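Local coordinates for ferric uptake regulation protein (Vibrio cholerae, PDB 2W57) that acts as an iron-responsive transcriptional regulator, probably binding DNA as a metal-loaded dimer to repress genes of iron uptake, at residues D89-D95 with L127-C133. Residues are numbered along the deposited sequence; the frame is centred on the assembly and turned at random.
Sequences DHLVCLD and LYLYGKC. With ZN (zinc ion), chain C; ZN (zinc ion), chain D.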
loop_
_atom_site.group_PDB
_atom_site.type_symbol
_atom_site.label_atom_id
_atom_site.label_comp_id
_atom_site.label_asym_id
_atom_site.label_seq_id
_atom_site.Cartn_x
_atom_site.Cartn_y
_atom_site.Cartn_z
ATOM N N ASP A 89 -11.031 -0.814 8.545
ATOM C CA ASP A 89 -10.353 0.003 7.557
ATOM C C ASP A 89 -9.667 1.130 8.295
ATOM O O ASP A 89 -9.764 1.203 9.520
ATOM C CB ASP A 89 -11.350 0.513 6.529
ATOM C CG ASP A 89 -11.996 -0.612 5.783
ATOM O OD1 ASP A 89 -11.245 -1.451 5.239
ATOM O OD2 ASP A 89 -13.241 -0.682 5.765
ATOM N N HIS A 90 -8.960 1.994 7.574
ATOM C CA HIS A 90 -8.053 2.911 8.245
ATOM C C HIS A 90 -8.184 4.335 7.787
ATOM O O HIS A 90 -8.270 4.625 6.603
ATOM C CB HIS A 90 -6.599 2.443 8.113
ATOM C CG HIS A 90 -6.393 0.999 8.460
ATOM N ND1 HIS A 90 -6.686 -0.026 7.582
ATOM C CD2 HIS A 90 -5.924 0.409 9.585
ATOM C CE1 HIS A 90 -6.411 -1.185 8.156
ATOM N NE2 HIS A 90 -5.942 -0.949 9.370
ATOM N N LEU A 91 -8.206 5.219 8.764
ATOM C CA LEU A 91 -8.174 6.638 8.530
ATOM C C LEU A 91 -6.840 7.085 9.101
ATOM O O LEU A 91 -6.510 6.767 10.236
ATOM C CB LEU A 91 -9.364 7.290 9.236
ATOM C CG LEU A 91 -9.553 8.801 9.334
ATOM C CD1 LEU A 91 -9.868 9.408 7.987
ATOM C CD2 LEU A 91 -10.674 9.088 10.331
ATOM N N VAL A 92 -6.052 7.786 8.306
ATOM C CA VAL A 92 -4.684 8.076 8.684
ATOM C C VAL A 92 -4.459 9.581 8.698
ATOM O O VAL A 92 -4.785 10.268 7.718
ATOM C CB VAL A 92 -3.718 7.390 7.704
ATOM C CG1 VAL A 92 -2.269 7.631 8.077
ATOM C CG2 VAL A 92 -4.020 5.904 7.639
ATOM N N CYS A 93 -3.931 10.094 9.815
ATOM C CA CYS A 93 -3.528 11.503 9.914
ATOM C C CYS A 93 -2.154 11.629 9.306
ATOM O O CYS A 93 -1.239 10.874 9.647
ATOM C CB CYS A 93 -3.466 12.014 11.355
ATOM S SG CYS A 93 -4.997 11.942 12.310
ATOM N N LEU A 94 -2.016 12.611 8.419
ATOM C CA LEU A 94 -0.772 12.842 7.696
ATOM C C LEU A 94 0.259 13.663 8.494
ATOM O O LEU A 94 1.330 14.014 7.972
ATOM C CB LEU A 94 -1.077 13.494 6.336
ATOM C CG LEU A 94 -1.713 12.594 5.264
ATOM C CD1 LEU A 94 -1.864 13.345 3.932
ATOM C CD2 LEU A 94 -0.930 11.278 5.072
ATOM N N ASP A 95 -0.044 13.938 9.760
ATOM C CA ASP A 95 0.765 14.869 10.549
ATOM C C ASP A 95 0.968 14.456 12.004
ATOM O O ASP A 95 1.908 14.925 12.652
ATOM C CB ASP A 95 0.202 16.303 10.462
ATOM C CG ASP A 95 -1.325 16.359 10.590
ATOM O OD1 ASP A 95 -2.010 15.338 10.329
ATOM O OD2 ASP A 95 -1.851 17.444 10.941
ATOM N N LEU A 127 -9.090 -0.270 2.264
ATOM C CA LEU A 127 -9.499 1.138 2.192
ATOM C C LEU A 127 -8.697 1.990 3.163
ATOM O O LEU A 127 -8.653 1.694 4.357
ATOM C CB LEU A 127 -11.011 1.283 2.437
ATOM C CG LEU A 127 -11.649 2.643 2.722
ATOM C CD1 LEU A 127 -11.553 3.571 1.532
ATOM C CD2 LEU A 127 -13.101 2.468 3.137
ATOM N N TYR A 128 -8.061 3.036 2.625
ATOM C CA TYR A 128 -7.221 3.948 3.398
ATOM C C TYR A 128 -7.639 5.382 3.138
ATOM O O TYR A 128 -7.613 5.846 2.000
ATOM C CB TYR A 128 -5.735 3.773 3.042
ATOM C CG TYR A 128 -5.209 2.396 3.333
ATOM C CD1 TYR A 128 -4.889 2.014 4.630
ATOM C CD2 TYR A 128 -5.062 1.460 2.317
ATOM C CE1 TYR A 128 -4.431 0.726 4.905
ATOM C CE2 TYR A 128 -4.605 0.174 2.579
ATOM C CZ TYR A 128 -4.293 -0.187 3.871
ATOM O OH TYR A 128 -3.834 -1.462 4.134
ATOM N N LEU A 129 -8.039 6.078 4.191
ATOM C CA LEU A 129 -8.376 7.486 4.079
ATOM C C LEU A 129 -7.239 8.283 4.689
ATOM O O LEU A 129 -6.805 7.988 5.804
ATOM C CB LEU A 129 -9.698 7.778 4.798
ATOM C CG LEU A 129 -10.893 6.891 4.436
ATOM C CD1 LEU A 129 -12.133 7.249 5.253
ATOM C CD2 LEU A 129 -11.201 6.948 2.945
ATOM N N TYR A 130 -6.731 9.273 3.970
ATOM C CA TYR A 130 -5.652 10.095 4.515
ATOM C C TYR A 130 -6.107 11.544 4.680
ATOM O O TYR A 130 -6.788 12.078 3.809
ATOM C CB TYR A 130 -4.404 10.020 3.633
ATOM C CG TYR A 130 -3.921 8.617 3.301
ATOM C CD1 TYR A 130 -2.987 7.975 4.111
ATOM C CD2 TYR A 130 -4.371 7.945 2.159
ATOM C CE1 TYR A 130 -2.518 6.705 3.811
ATOM C CE2 TYR A 130 -3.909 6.669 1.850
ATOM C CZ TYR A 130 -2.977 6.057 2.686
ATOM O OH TYR A 130 -2.505 4.793 2.411
ATOM N N GLY A 131 -5.740 12.172 5.798
ATOM C CA GLY A 131 -6.048 13.592 6.022
ATOM C C GLY A 131 -5.210 14.307 7.077
ATOM O O GLY A 131 -4.455 13.662 7.819
ATOM N N LYS A 132 -5.343 15.640 7.143
ATOM C CA LYS A 132 -4.655 16.469 8.157
ATOM C C LYS A 132 -5.416 16.479 9.485
ATOM O O LYS A 132 -6.625 16.735 9.516
ATOM C CB LYS A 132 -4.463 17.928 7.680
ATOM C CG LYS A 132 -3.632 18.130 6.400
ATOM C CD LYS A 132 -2.126 18.012 6.655
ATOM C CE LYS A 132 -1.358 17.661 5.370
ATOM N NZ LYS A 132 0.041 17.196 5.648
ATOM N N CYS A 133 -4.704 16.197 10.574
ATOM C CA CYS A 133 -5.264 16.308 11.921
ATOM C C CYS A 133 -4.530 17.397 12.695
ATOM O O CYS A 133 -5.110 18.041 13.572
ATOM C CB CYS A 133 -5.157 14.973 12.666
ATOM S SG CYS A 133 -6.040 13.637 11.850
HETATM ZN ZN ZN C . -13.804 -2.388 5.004
HETATM ZN ZN ZN D . -5.531 -1.920 11.481
HETATM O O HOH W 1 -7.944 -1.210 4.987
#
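His90 and Tyr128 both turn CG away from their own carbonyl carbons (chi1 -49° and -61°), which lays the two side chains alongside each other, pointing the same way. Their ring planes are near parallel (20°) but offset, so the rings barely overlap: centroids stand 5.4 Å apart, and the touch is local, His90 ND1 to Tyr128 CE1 at 3.6 Å. On the same face Val92 and Tyr130 also lie side by side, an apolar contact of Val92 CB with Tyr130 CD1 at 3.7 Å.

Five backbone hydrogen bonds, from His90 N to Leu127 O through Leu94 N to Gly131 O, join the parallel strands. Beyond them, Asp95 OD1 accepts the N-H of Cys133 through its syn lone pair (2.8 Å, nearly straight), and a disulfide joins Cys93 SG to Cys133 SG at 2.0 Å. Strand 89-93 is central in a mixed sheet, between antiparallel 99-102 and parallel 121-132; the latter pairs antiparallel with the second subunit, consistent with the Fur dimerization domain.

At the opposite end one zinc is bound by His90 with His33, Glu81 and His88, the other by Asp89 with His87, Glu108 and His125. Because His90 NE2 binds zinc (2.4 Å), ND1 probably carries the proton it donates, in the ring plane, to a water at 3.1 Å. That water also accepts from Leu127 N and donates weakly to Asp89 OD1, bridging a ligand of each site; any coupling between the metals is only inferred.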